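Local coordinates for PE family protein PE8 (Mycobacterium tuberculosis, PDB 5XFS), which promotes intracellular survival of recombinant mycobacteria in macrophages by regulating host inflammatory cytokines and inhibiting late apoptosis, and is represented by its N-terminal PE domain, at residues 40-44 against 60-65. Numbering follows the deposited sequence.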
ATOM      1  N   PRO A  40      18.104  27.100  11.408  1.00 54.94           N
ATOM      2  CA  PRO A  40      18.023  25.767  10.790  1.00 52.40           C
ATOM      3  C   PRO A  40      17.628  24.638  11.749  1.00 54.40           C
ATOM      4  O   PRO A  40      17.107  23.624  11.277  1.00 58.86           O
ATOM      5  CB  PRO A  40      19.427  25.556  10.209  1.00 50.46           C
ATOM      6  CG  PRO A  40      20.302  26.494  10.973  1.00 54.57           C
ATOM      7  CD  PRO A  40      19.463  27.669  11.303  1.00 54.50           C
ATOM      8  N   THR A  41      17.824  24.760  13.059  1.00 53.46           N
ATOM      9  CA  THR A  41      17.372  23.716  13.976  1.00 52.92           C
ATOM     10  C   THR A  41      15.942  23.907  14.474  1.00 50.78           C
ATOM     11  O   THR A  41      15.434  23.036  15.174  1.00 49.17           O
ATOM     12  CB  THR A  41      18.312  23.586  15.185  1.00 53.47           C
ATOM     13  OG1 THR A  41      18.365  24.818  15.895  1.00 61.67           O
ATOM     14  CG2 THR A  41      19.712  23.181  14.763  1.00 47.08           C
ATOM     15  N   THR A  42      15.258  24.989  14.112  1.00 55.25           N
ATOM     16  CA  THR A  42      13.936  25.253  14.673  1.00 57.96           C
ATOM     17  C   THR A  42      12.869  25.642  13.654  1.00 59.34           C
ATOM     18  O   THR A  42      11.692  25.699  14.031  1.00 64.44           O
ATOM     19  CB  THR A  42      14.011  26.358  15.749  1.00 62.32           C
ATOM     20  OG1 THR A  42      14.457  27.586  15.163  1.00 63.71           O
ATOM     21  CG2 THR A  42      14.983  25.977  16.858  1.00 58.56           C
ATOM     22  N   ALA A  43      13.229  25.926  12.393  1.00 53.84           N
ATOM     23  CA  ALA A  43      12.246  26.122  11.328  1.00 56.05           C
ATOM     24  C   ALA A  43      12.295  24.966  10.349  1.00 60.35           C
ATOM     25  O   ALA A  43      12.621  25.155   9.168  1.00 66.87           O
ATOM     26  CB  ALA A  43      12.478  27.432  10.569  1.00 60.75           C
ATOM     27  N   ILE A  44      11.984  23.765  10.825  1.00 55.10           N
ATOM     28  CA  ILE A  44      11.967  22.589   9.974  1.00 51.01           C
ATOM     29  C   ILE A  44      10.555  22.397   9.448  1.00 50.53           C
ATOM     30  O   ILE A  44       9.617  22.184  10.229  1.00 47.39           O
ATOM     31  CB  ILE A  44      12.441  21.339  10.713  1.00 47.29           C
ATOM     32  CG1 ILE A  44      13.891  21.498  11.142  1.00 50.05           C
ATOM     33  CG2 ILE A  44      12.295  20.156   9.806  1.00 46.99           C
ATOM     34  CD1 ILE A  44      14.153  20.973  12.532  1.00 47.71           C
ATOM     35  N   PHE A  60      12.220  17.689  16.344  1.00 42.77           N
ATOM     36  CA  PHE A  60      13.522  18.332  16.174  1.00 47.55           C
ATOM     37  C   PHE A  60      13.451  19.847  16.345  1.00 47.24           C
ATOM     38  O   PHE A  60      14.471  20.462  16.667  1.00 41.90           O
ATOM     39  CB  PHE A  60      14.115  17.968  14.819  1.00 39.73           C
ATOM     40  CG  PHE A  60      14.842  16.650  14.816  1.00 41.42           C
ATOM     41  CD1 PHE A  60      14.148  15.435  14.722  1.00 38.65           C
ATOM     42  CD2 PHE A  60      16.225  16.614  14.884  1.00 38.58           C
ATOM     43  CE1 PHE A  60      14.830  14.221  14.708  1.00 37.78           C
ATOM     44  CE2 PHE A  60      16.905  15.393  14.874  1.00 38.25           C
ATOM     45  CZ  PHE A  60      16.206  14.201  14.782  1.00 37.91           C
ATOM     46  N   THR A  61      12.272  20.462  16.148  1.00 44.41           N
ATOM     47  CA  THR A  61      12.121  21.889  16.428  1.00 49.51           C
ATOM     48  C   THR A  61      11.843  22.142  17.896  1.00 52.74           C
ATOM     49  O   THR A  61      12.341  23.121  18.457  1.00 50.79           O
ATOM     50  CB  THR A  61      10.998  22.538  15.601  1.00 50.48           C
ATOM     51  OG1 THR A  61       9.718  22.120  16.103  1.00 57.31           O
ATOM     52  CG2 THR A  61      11.152  22.269  14.094  1.00 44.85           C
ATOM     53  N   ALA A  62      11.045  21.283  18.529  1.00 55.28           N
ATOM     54  CA  ALA A  62      10.932  21.355  19.978  1.00 55.03           C
ATOM     55  C   ALA A  62      12.309  21.204  20.615  1.00 53.78           C
ATOM     56  O   ALA A  62      12.639  21.896  21.584  1.00 48.52           O
ATOM     57  CB  ALA A  62       9.959  20.288  20.482  1.00 49.65           C
ATOM     58  N   TYR A  63      13.148  20.346  20.029  1.00 46.36           N
ATOM     59  CA  TYR A  63      14.454  20.060  20.601  1.00 45.42           C
ATOM     60  C   TYR A  63      15.421  21.228  20.424  1.00 44.69           C
ATOM     61  O   TYR A  63      16.210  21.528  21.327  1.00 44.96           O
ATOM     62  CB  TYR A  63      15.007  18.791  19.966  1.00 43.62           C
ATOM     63  CG  TYR A  63      16.181  18.197  20.682  1.00 42.85           C
ATOM     64  CD1 TYR A  63      17.456  18.286  20.153  1.00 41.24           C
ATOM     65  CD2 TYR A  63      16.013  17.536  21.873  1.00 43.94           C
ATOM     66  CE1 TYR A  63      18.525  17.743  20.800  1.00 40.77           C
ATOM     67  CE2 TYR A  63      17.073  16.990  22.527  1.00 43.28           C
ATOM     68  CZ  TYR A  63      18.328  17.092  21.990  1.00 41.67           C
ATOM     69  OH  TYR A  63      19.396  16.543  22.660  1.00 41.26           O
ATOM     70  N   GLY A  64      15.408  21.877  19.265  1.00 43.92           N
ATOM     71  CA  GLY A  64      16.299  23.001  19.065  1.00 43.66           C
ATOM     72  C   GLY A  64      15.861  24.215  19.850  1.00 47.87           C
ATOM     73  O   GLY A  64      16.693  25.022  20.277  1.00 45.45           O
ATOM     74  N   THR A  65      14.550  24.355  20.055  1.00 49.42           N
ATOM     75  CA  THR A  65      14.018  25.370  20.953  1.00 48.59           C
ATOM     76  C   THR A  65      14.461  25.115  22.390  1.00 56.95           C
ATOM     77  O   THR A  65      14.991  26.018  23.055  1.00 60.26           O
ATOM     78  CB  THR A  65      12.496  25.395  20.847  1.00 49.89           C
ATOM     79  OG1 THR A  65      12.125  26.108  19.672  1.00 51.56           O
ATOM     80  CG2 THR A  65      11.880  26.058  22.040  1.00 52.63           C
TER
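Thr61 meets residues 40-44 through its methyl and beta carbon. Its CG2 lies 3.5 Å from the backbone O of Thr42. The same methyl of Thr61 lies against Ile44, 3.7 Å from CB and 3.6 Å from CD1. The two side chains pass each other head to tail. The torsion of Ile44 sets CG1 beside its backbone N (chi1 -63°), and CD1 alone goes on to touch CB of Phe60 at 3.8 Å. The ring of Phe60 turns off from this segment. One turn further along helix 51-87, the methyl of Thr42 rests on backbone. CG2 of Thr42 is 3.6 Å from both Gly64 C and Thr65 N. Gly64 has no side chain, consistent with the close approach of Thr42 and the carbonyl of Thr41. The backbones come nearest at CA of Thr42 and CA of Thr61, 4.2 Å apart.

Thr42 and Thr61 give their hydroxyls to preceding backbone carbonyls, of Ala38 and Ala58 respectively, and their methyls to the contact. In Thr61, a chi1 of 73° leaves CG2 anti to the carbonyl carbon. This places the methyl against Thr42 and Ile44 while OG1 reaches back to Ala58. Thr41 contributes mainly its backbone O. Its hydroxyl is shared between the carbonyls of Ala37, its stronger partner, and Ala38. A chain of another protein packs on Thr41 and Phe60. The contact joins the short helix 38-42 and the start of the following loop to helix 51-87, within the antiparallel helical hairpin of the PE domain.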